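Local coordinates for protein serpin B3 (Homo sapiens, PDB 4ZK3) that probably inhibits proteases as a member of the serpin family, notably papain-like cysteine proteases, and supplies the material of the psoriasis-associated Pso p27 aggregates, at residues Leu284-Val289 with Glu335-Gly340; Pro368-Ile373 with Leu382-Phe387. All blocks are in the same frame, centred on the assembly; numbering follows the deposited sequence.

Interaction 1 of 2, residues Leu284-Val289 with Glu335-Gly340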
ATOM      1  N   LEU A 284      -4.602  -3.133 -22.082  1.00 26.76           N
ATOM      2  CA  LEU A 284      -4.413  -2.476 -20.773  1.00 26.55           C
ATOM      3  C   LEU A 284      -4.182  -0.993 -20.983  1.00 23.88           C
ATOM      4  O   LEU A 284      -3.347  -0.625 -21.783  1.00 22.77           O
ATOM      5  CB  LEU A 284      -3.173  -3.110 -20.099  1.00 26.01           C
ATOM      6  CG  LEU A 284      -2.897  -2.732 -18.631  1.00 23.77           C
ATOM      7  CD1 LEU A 284      -3.914  -3.356 -17.690  1.00 24.86           C
ATOM      8  CD2 LEU A 284      -1.494  -3.112 -18.203  1.00 25.90           C
ATOM      9  N   PRO A 285      -4.926  -0.141 -20.303  1.00 23.16           N
ATOM     10  CA  PRO A 285      -4.767   1.298 -20.512  1.00 22.00           C
ATOM     11  C   PRO A 285      -3.492   1.874 -19.841  1.00 24.73           C
ATOM     12  O   PRO A 285      -2.970   1.325 -18.867  1.00 24.71           O
ATOM     13  CB  PRO A 285      -6.020   1.879 -19.903  1.00 25.21           C
ATOM     14  CG  PRO A 285      -6.393   0.872 -18.831  1.00 25.22           C
ATOM     15  CD  PRO A 285      -5.999  -0.457 -19.364  1.00 22.18           C
ATOM     16  N   ARG A 286      -2.964   2.939 -20.427  1.00 23.96           N
ATOM     17  CA  ARG A 286      -1.990   3.789 -19.760  1.00 24.92           C
ATOM     18  C   ARG A 286      -2.838   4.472 -18.760  1.00 25.70           C
ATOM     19  O   ARG A 286      -3.940   4.919 -19.104  1.00 27.57           O
ATOM     20  CB  ARG A 286      -1.444   4.864 -20.706  1.00 26.53           C
ATOM     21  CG  ARG A 286      -0.583   4.335 -21.817  1.00 25.19           C
ATOM     22  CD  ARG A 286      -0.002   5.428 -22.753  1.00 28.83           C
ATOM     23  NE  ARG A 286       0.477   6.594 -22.037  1.00 32.09           N
ATOM     24  CZ  ARG A 286       1.744   6.884 -21.741  1.00 35.28           C
ATOM     25  NH1 ARG A 286       2.771   6.152 -22.155  1.00 40.28           N
ATOM     26  NH2 ARG A 286       1.980   7.965 -21.035  1.00 35.15           N
ATOM     27  N   PHE A 287      -2.408   4.490 -17.503  1.00 24.08           N
ATOM     28  CA  PHE A 287      -3.183   5.161 -16.477  1.00 23.44           C
ATOM     29  C   PHE A 287      -2.307   5.645 -15.326  1.00 23.80           C
ATOM     30  O   PHE A 287      -1.191   5.139 -15.106  1.00 23.22           O
ATOM     31  CB  PHE A 287      -4.357   4.296 -15.948  1.00 24.93           C
ATOM     32  CG  PHE A 287      -3.953   3.050 -15.141  1.00 22.58           C
ATOM     33  CD1 PHE A 287      -3.794   3.113 -13.759  1.00 24.64           C
ATOM     34  CD2 PHE A 287      -3.868   1.848 -15.734  1.00 20.14           C
ATOM     35  CE1 PHE A 287      -3.540   1.954 -13.025  1.00 24.12           C
ATOM     36  CE2 PHE A 287      -3.579   0.701 -15.043  1.00 21.60           C
ATOM     37  CZ  PHE A 287      -3.400   0.744 -13.675  1.00 22.82           C
ATOM     38  N   LYS A 288      -2.859   6.574 -14.572  1.00 26.73           N
ATOM     39  CA  LYS A 288      -2.200   7.149 -13.413  1.00 31.42           C
ATOM     40  C   LYS A 288      -3.208   7.313 -12.326  1.00 33.10           C
ATOM     41  O   LYS A 288      -4.277   7.874 -12.563  1.00 37.51           O
ATOM     42  CB  LYS A 288      -1.649   8.508 -13.806  1.00 37.97           C
ATOM     43  CG  LYS A 288      -1.003   9.319 -12.687  1.00 42.83           C
ATOM     44  CD  LYS A 288      -0.449  10.637 -13.188  1.00 46.92           C
ATOM     45  CE  LYS A 288       0.799  10.399 -14.014  1.00 53.56           C
ATOM     46  NZ  LYS A 288       1.336  11.685 -14.529  1.00 57.36           N
ATOM     47  N   VAL A 289      -2.920   6.811 -11.139  1.00 26.84           N
ATOM     48  CA  VAL A 289      -3.789   7.031 -10.019  1.00 26.04           C
ATOM     49  C   VAL A 289      -3.005   7.667  -8.850  1.00 25.21           C
ATOM     50  O   VAL A 289      -1.941   7.159  -8.457  1.00 21.53           O
ATOM     51  CB  VAL A 289      -4.426   5.708  -9.569  1.00 29.10           C
ATOM     52  CG1 VAL A 289      -5.190   5.865  -8.261  1.00 30.96           C
ATOM     53  CG2 VAL A 289      -5.336   5.134 -10.654  1.00 34.81           C
ATOM     54  N   GLU A 335       1.663   4.758 -11.815  1.00 20.50           N
ATOM     55  CA  GLU A 335       1.499   5.013 -13.242  1.00 20.30           C
ATOM     56  C   GLU A 335       1.917   3.796 -14.012  1.00 20.36           C
ATOM     57  O   GLU A 335       2.982   3.242 -13.793  1.00 21.28           O
ATOM     58  CB  GLU A 335       2.345   6.217 -13.716  1.00 22.95           C
ATOM     59  CG  GLU A 335       2.146   6.491 -15.211  1.00 23.83           C
ATOM     60  CD  GLU A 335       2.725   7.785 -15.714  1.00 28.77           C
ATOM     61  OE1 GLU A 335       3.639   8.331 -15.081  1.00 27.63           O
ATOM     62  OE2 GLU A 335       2.251   8.226 -16.776  1.00 33.50           O
ATOM     63  N   VAL A 336       1.103   3.435 -14.979  1.00 21.20           N
ATOM     64  CA  VAL A 336       1.371   2.331 -15.895  1.00 20.99           C
ATOM     65  C   VAL A 336       1.579   2.872 -17.327  1.00 22.78           C
ATOM     66  O   VAL A 336       0.817   3.698 -17.797  1.00 19.99           O
ATOM     67  CB  VAL A 336       0.148   1.366 -15.774  1.00 23.40           C
ATOM     68  CG1 VAL A 336       0.030   0.382 -16.925  1.00 25.05           C
ATOM     69  CG2 VAL A 336       0.253   0.628 -14.439  1.00 22.01           C
ATOM     70  N   THR A 337       2.659   2.427 -17.973  1.00 24.34           N
ATOM     71  CA  THR A 337       3.033   2.813 -19.314  1.00 25.64           C
ATOM     72  C   THR A 337       3.359   1.539 -20.072  1.00 26.14           C
ATOM     73  O   THR A 337       3.301   0.431 -19.516  1.00 24.71           O
ATOM     74  CB  THR A 337       4.299   3.712 -19.361  1.00 25.68           C
ATOM     75  OG1 THR A 337       5.465   2.914 -19.068  1.00 26.49           O
ATOM     76  CG2 THR A 337       4.180   4.876 -18.379  1.00 24.30           C
ATOM     77  N   GLU A 338       3.710   1.712 -21.352  1.00 28.13           N
ATOM     78  CA  GLU A 338       4.222   0.624 -22.203  1.00 24.50           C
ATOM     79  C   GLU A 338       5.540  -0.001 -21.717  1.00 28.92           C
ATOM     80  O   GLU A 338       5.811  -1.184 -22.011  1.00 28.04           O
ATOM     81  CB  GLU A 338       4.398   1.147 -23.662  1.00 26.22           C
ATOM     82  CG  GLU A 338       3.090   1.518 -24.348  1.00 24.78           C
ATOM     83  CD  GLU A 338       2.615   2.953 -24.130  1.00 27.57           C
ATOM     84  OE1 GLU A 338       3.120   3.659 -23.228  1.00 27.47           O
ATOM     85  OE2 GLU A 338       1.691   3.419 -24.850  1.00 26.88           O
ATOM     86  N   GLU A 339       6.373   0.771 -21.009  1.00 27.19           N
ATOM     87  CA  GLU A 339       7.666   0.244 -20.504  1.00 29.65           C
ATOM     88  C   GLU A 339       7.556  -0.589 -19.222  1.00 27.34           C
ATOM     89  O   GLU A 339       8.302  -1.572 -19.056  1.00 27.55           O
ATOM     90  CB  GLU A 339       8.711   1.367 -20.273  1.00 37.07           C
ATOM     91  CG  GLU A 339       9.425   1.817 -21.588  1.00 47.92           C
ATOM     92  CD  GLU A 339       8.481   2.559 -22.558  1.00 52.87           C
ATOM     93  OE1 GLU A 339       7.605   3.332 -22.061  1.00 55.27           O
ATOM     94  OE2 GLU A 339       8.591   2.364 -23.795  1.00 52.26           O
ATOM     95  N   GLY A 340       6.639  -0.163 -18.359  1.00 21.97           N
ATOM     96  CA  GLY A 340       6.349  -0.801 -17.087  1.00 22.11           C
ATOM     97  C   GLY A 340       5.515   0.013 -16.133  1.00 21.81           C
ATOM     98  O   GLY A 340       4.481   0.629 -16.491  1.00 20.86           O
TER
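Arg286 reaches across to Glu338 and gives it an N-H from NH1, 2.7 Å from OE1, in a salt bridge that is the shortest polar bond of this contact. The carboxylate oxygen lies at the edge of the guanidinium, close to its plane, and accepts the N-H through its syn lone pair; one N-H makes the bond, and the two planes are turned 40° apart. Arg286 CD lies 3.4 Å from Glu338 OE2, and the bend at chi3 (42°) then turns the guanidinium so that NH1 meets OE1. That second oxygen is satisfied by the hydroxyl of Thr195. Glu335 OE2 stands 4.3 Å from Arg286 NH2, far from the plane of the guanidinium, and contributes charge alone; on the same side of the sheet the methylene CE of Lys288 rests 3.7 Å from Glu335 CD.

Between the strands, Val336 N donates a straight bond to Phe287 O, 2.9 Å away, whereas the return bond from Phe287 N to Val336 O is weak. The opposite side is apolar. Phe287 holds CG between its backbone N and carbonyl carbon (chi1 68°), which turns one face of the ring to Val336: CG2 sits 3.7 Å from ring atom CZ, and CB makes a CH-pi contact over the face. The other branch, CG1, meets Leu284 CD2 at 4.0 Å.

Beyond Val336 the chain turns, and Thr337 OG1 accepts from Glu339 N in an ST turn before strand 340-351 begins; Thr337 O is bonded by Trp186 NE1. The pairing of strand 276-294 with strand 325-336, with the acidic turn pinned by a basic residue, is characteristic of the serpin breach, at the end of sheet A where the reactive-centre loop enters.

Interaction 2 of 2, residues Pro368-Ile373 with Leu382-Phe387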
ATOM      1  N   PRO A 368     -14.145  -1.083 -15.280  1.00 24.61           N
ATOM      2  CA  PRO A 368     -13.432  -1.069 -14.031  1.00 26.49           C
ATOM      3  C   PRO A 368     -12.814  -2.380 -13.653  1.00 26.82           C
ATOM      4  O   PRO A 368     -13.452  -3.427 -13.853  1.00 24.94           O
ATOM      5  CB  PRO A 368     -14.501  -0.700 -13.034  1.00 25.71           C
ATOM      6  CG  PRO A 368     -15.375   0.188 -13.791  1.00 26.87           C
ATOM      7  CD  PRO A 368     -15.436  -0.417 -15.159  1.00 25.28           C
ATOM      8  N   PHE A 369     -11.594  -2.333 -13.101  1.00 23.76           N
ATOM      9  CA  PHE A 369     -10.876  -3.534 -12.701  1.00 22.20           C
ATOM     10  C   PHE A 369     -10.115  -3.337 -11.388  1.00 24.90           C
ATOM     11  O   PHE A 369      -9.873  -2.191 -11.001  1.00 20.00           O
ATOM     12  CB  PHE A 369      -9.935  -4.004 -13.816  1.00 21.72           C
ATOM     13  CG  PHE A 369      -8.870  -2.973 -14.206  1.00 23.93           C
ATOM     14  CD1 PHE A 369      -7.645  -2.900 -13.522  1.00 22.20           C
ATOM     15  CD2 PHE A 369      -9.093  -2.094 -15.265  1.00 23.46           C
ATOM     16  CE1 PHE A 369      -6.673  -1.983 -13.882  1.00 23.11           C
ATOM     17  CE2 PHE A 369      -8.109  -1.175 -15.656  1.00 25.91           C
ATOM     18  CZ  PHE A 369      -6.902  -1.100 -14.958  1.00 23.97           C
ATOM     19  N   LEU A 370      -9.763  -4.467 -10.717  1.00 22.35           N
ATOM     20  CA  LEU A 370      -8.864  -4.476  -9.564  1.00 22.77           C
ATOM     21  C   LEU A 370      -7.442  -4.870  -9.950  1.00 20.66           C
ATOM     22  O   LEU A 370      -7.227  -5.587 -10.912  1.00 19.94           O
ATOM     23  CB  LEU A 370      -9.377  -5.386  -8.474  1.00 23.56           C
ATOM     24  CG  LEU A 370     -10.841  -5.156  -8.102  1.00 26.50           C
ATOM     25  CD1 LEU A 370     -11.411  -6.395  -7.380  1.00 29.03           C
ATOM     26  CD2 LEU A 370     -11.056  -3.912  -7.261  1.00 26.50           C
ATOM     27  N   PHE A 371      -6.436  -4.317  -9.285  1.00 19.27           N
ATOM     28  CA  PHE A 371      -5.105  -4.693  -9.663  1.00 19.86           C
ATOM     29  C   PHE A 371      -4.253  -4.599  -8.419  1.00 20.90           C
ATOM     30  O   PHE A 371      -4.580  -3.848  -7.449  1.00 22.86           O
ATOM     31  CB  PHE A 371      -4.599  -3.824 -10.836  1.00 21.12           C
ATOM     32  CG  PHE A 371      -4.455  -2.352 -10.479  1.00 20.21           C
ATOM     33  CD1 PHE A 371      -5.562  -1.498 -10.504  1.00 18.28           C
ATOM     34  CD2 PHE A 371      -3.223  -1.813 -10.126  1.00 19.59           C
ATOM     35  CE1 PHE A 371      -5.474  -0.153 -10.146  1.00 18.09           C
ATOM     36  CE2 PHE A 371      -3.126  -0.452  -9.741  1.00 17.41           C
ATOM     37  CZ  PHE A 371      -4.271   0.368  -9.740  1.00 17.65           C
ATOM     38  N   PHE A 372      -3.147  -5.319  -8.432  1.00 19.77           N
ATOM     39  CA  PHE A 372      -2.175  -5.207  -7.350  1.00 18.63           C
ATOM     40  C   PHE A 372      -0.809  -5.629  -7.795  1.00 18.27           C
ATOM     41  O   PHE A 372      -0.667  -6.317  -8.818  1.00 17.20           O
ATOM     42  CB  PHE A 372      -2.632  -5.950  -6.092  1.00 20.56           C
ATOM     43  CG  PHE A 372      -2.755  -7.430  -6.241  1.00 20.65           C
ATOM     44  CD1 PHE A 372      -1.670  -8.256  -6.002  1.00 20.95           C
ATOM     45  CD2 PHE A 372      -3.991  -8.010  -6.548  1.00 22.98           C
ATOM     46  CE1 PHE A 372      -1.822  -9.632  -6.090  1.00 23.47           C
ATOM     47  CE2 PHE A 372      -4.150  -9.383  -6.660  1.00 24.47           C
ATOM     48  CZ  PHE A 372      -3.064 -10.212  -6.400  1.00 23.30           C
ATOM     49  N   ILE A 373       0.188  -5.152  -7.037  1.00 17.50           N
ATOM     50  CA  ILE A 373       1.571  -5.458  -7.286  1.00 17.15           C
ATOM     51  C   ILE A 373       2.049  -6.337  -6.138  1.00 18.21           C
ATOM     52  O   ILE A 373       2.000  -5.949  -4.973  1.00 18.12           O
ATOM     53  CB  ILE A 373       2.432  -4.202  -7.452  1.00 16.79           C
ATOM     54  CG1 ILE A 373       2.007  -3.416  -8.712  1.00 17.38           C
ATOM     55  CG2 ILE A 373       3.921  -4.567  -7.532  1.00 18.19           C
ATOM     56  CD1 ILE A 373       2.527  -1.998  -8.744  1.00 18.32           C
ATOM     57  N   LEU A 382       2.238  -5.485  -2.129  1.00 18.27           N
ATOM     58  CA  LEU A 382       2.850  -4.196  -1.785  1.00 17.94           C
ATOM     59  C   LEU A 382       1.906  -3.008  -2.040  1.00 19.28           C
ATOM     60  O   LEU A 382       1.991  -1.989  -1.315  1.00 16.87           O
ATOM     61  CB  LEU A 382       4.126  -4.005  -2.603  1.00 18.43           C
ATOM     62  CG  LEU A 382       5.199  -5.106  -2.415  1.00 18.29           C
ATOM     63  CD1 LEU A 382       6.347  -4.934  -3.368  1.00 18.11           C
ATOM     64  CD2 LEU A 382       5.687  -5.311  -1.026  1.00 18.34           C
ATOM     65  N   PHE A 383       1.088  -3.135  -3.090  1.00 16.39           N
ATOM     66  CA  PHE A 383       0.205  -2.066  -3.523  1.00 17.06           C
ATOM     67  C   PHE A 383      -1.050  -2.720  -4.061  1.00 16.90           C
ATOM     68  O   PHE A 383      -0.984  -3.810  -4.688  1.00 15.48           O
ATOM     69  CB  PHE A 383       0.778  -1.212  -4.691  1.00 18.10           C
ATOM     70  CG  PHE A 383       2.127  -0.530  -4.408  1.00 16.49           C
ATOM     71  CD1 PHE A 383       2.205   0.741  -3.833  1.00 15.55           C
ATOM     72  CD2 PHE A 383       3.318  -1.189  -4.779  1.00 16.12           C
ATOM     73  CE1 PHE A 383       3.458   1.351  -3.648  1.00 16.52           C
ATOM     74  CE2 PHE A 383       4.565  -0.620  -4.537  1.00 17.03           C
ATOM     75  CZ  PHE A 383       4.637   0.661  -3.978  1.00 16.72           C
ATOM     76  N   TYR A 384      -2.189  -2.042  -3.835  1.00 17.64           N
ATOM     77  CA  TYR A 384      -3.502  -2.584  -4.215  1.00 16.93           C
ATOM     78  C   TYR A 384      -4.407  -1.448  -4.637  1.00 18.48           C
ATOM     79  O   TYR A 384      -4.360  -0.372  -4.064  1.00 17.66           O
ATOM     80  CB  TYR A 384      -4.156  -3.355  -3.036  1.00 17.20           C
ATOM     81  CG  TYR A 384      -5.400  -4.116  -3.382  1.00 18.91           C
ATOM     82  CD1 TYR A 384      -6.640  -3.523  -3.336  1.00 18.96           C
ATOM     83  CD2 TYR A 384      -5.327  -5.453  -3.807  1.00 21.37           C
ATOM     84  CE1 TYR A 384      -7.774  -4.239  -3.637  1.00 21.26           C
ATOM     85  CE2 TYR A 384      -6.463  -6.169  -4.151  1.00 21.98           C
ATOM     86  CZ  TYR A 384      -7.673  -5.541  -4.108  1.00 22.57           C
ATOM     87  OH  TYR A 384      -8.822  -6.244  -4.402  1.00 26.43           O
ATOM     88  N   GLY A 385      -5.247  -1.710  -5.624  1.00 19.88           N
ATOM     89  CA  GLY A 385      -6.036  -0.655  -6.203  1.00 21.22           C
ATOM     90  C   GLY A 385      -7.227  -1.051  -7.005  1.00 21.99           C
ATOM     91  O   GLY A 385      -7.410  -2.220  -7.374  1.00 20.77           O
ATOM     92  N   ARG A 386      -8.067  -0.052  -7.246  1.00 21.34           N
ATOM     93  CA  ARG A 386      -9.204  -0.183  -8.141  1.00 22.67           C
ATOM     94  C   ARG A 386      -9.176   0.984  -9.107  1.00 21.84           C
ATOM     95  O   ARG A 386      -9.033   2.168  -8.682  1.00 22.29           O
ATOM     96  CB  ARG A 386     -10.533  -0.116  -7.397  1.00 23.57           C
ATOM     97  CG  ARG A 386     -11.716  -0.008  -8.384  1.00 25.76           C
ATOM     98  CD  ARG A 386     -13.022   0.073  -7.685  1.00 25.44           C
ATOM     99  NE  ARG A 386     -13.251   1.367  -7.154  1.00 27.27           N
ATOM    100  CZ  ARG A 386     -14.080   1.664  -6.141  1.00 28.08           C
ATOM    101  NH1 ARG A 386     -14.749   0.747  -5.461  1.00 27.60           N
ATOM    102  NH2 ARG A 386     -14.226   2.933  -5.799  1.00 28.13           N
ATOM    103  N   PHE A 387      -9.205   0.652 -10.382  1.00 21.24           N
ATOM    104  CA  PHE A 387      -9.312   1.648 -11.457  1.00 21.52           C
ATOM    105  C   PHE A 387     -10.729   1.674 -12.004  1.00 22.08           C
ATOM    106  O   PHE A 387     -11.120   0.759 -12.700  1.00 22.45           O
ATOM    107  CB  PHE A 387      -8.403   1.273 -12.604  1.00 22.66           C
ATOM    108  CG  PHE A 387      -8.268   2.368 -13.641  1.00 25.84           C
ATOM    109  CD1 PHE A 387      -7.624   3.560 -13.325  1.00 22.94           C
ATOM    110  CD2 PHE A 387      -8.827   2.210 -14.925  1.00 29.08           C
ATOM    111  CE1 PHE A 387      -7.499   4.560 -14.276  1.00 25.61           C
ATOM    112  CE2 PHE A 387      -8.679   3.199 -15.884  1.00 30.12           C
ATOM    113  CZ  PHE A 387      -8.014   4.376 -15.550  1.00 28.87           C
TER
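The Phe369 ring carries Phe387 CB over one face, a CH-pi contact 3.9 Å from the centroid, while Phe387 CD2 comes to 3.5 Å from Phe369 CE2 with the two ring planes at 37°. Phe371 lies with one face over Gly385 CA and has Phe387 N at its edge. Standing CG between backbone N and carbonyl carbon (chi1 64°) folds this ring across onto the partner strand, and the glycine's lack of a side chain makes room for it. On the other side of the hairpin, Tyr384 has Phe371 O over one face, and its CD2 touches Phe372 CB at 3.6 Å; the Phe372 and Tyr384 planes are close to parallel, yet displaced so far that the rings scarcely overlap. Leu370 CD2 packs on Arg386 CB at 3.8 Å, and the guanidinium continues to Asn25 O and Glu258.

Backbone bonds join the antiparallel strands from Phe369 with Phe387 to Ile373 with Phe383. There Ile373 O also receives Leu382 N, 2.9 Å away, in a classic beta bulge. Polar pairing across this hairpin is thus left to the main chain, and buried hydrocarbon and aromatic surface provides the rest of the cohesion.

In the fold
Interaction 1 comes wholly earlier in the chain than interaction 2, and their centres are about 12 Å apart. Strands 276-294 and 325-336 supply the first; the C-terminal hairpin of strands 369-375 and 380-387 supplies the second, nearer the centre of the chain. They meet mainly through Phe287, whose CB lies 3.6 Å from Phe387 CE1 and whose CE1 lies 3.7 Å from Phe371 CZ. Here sheet A packs on the sheet B hairpin, with the Phe287, Phe369, Phe371 and Phe387 rings forming much of the interface. Strand 340-351 pairs with both 325-336 and 174-185, consistent with a reactive-centre loop inserted into sheet A, the relaxed serpin state.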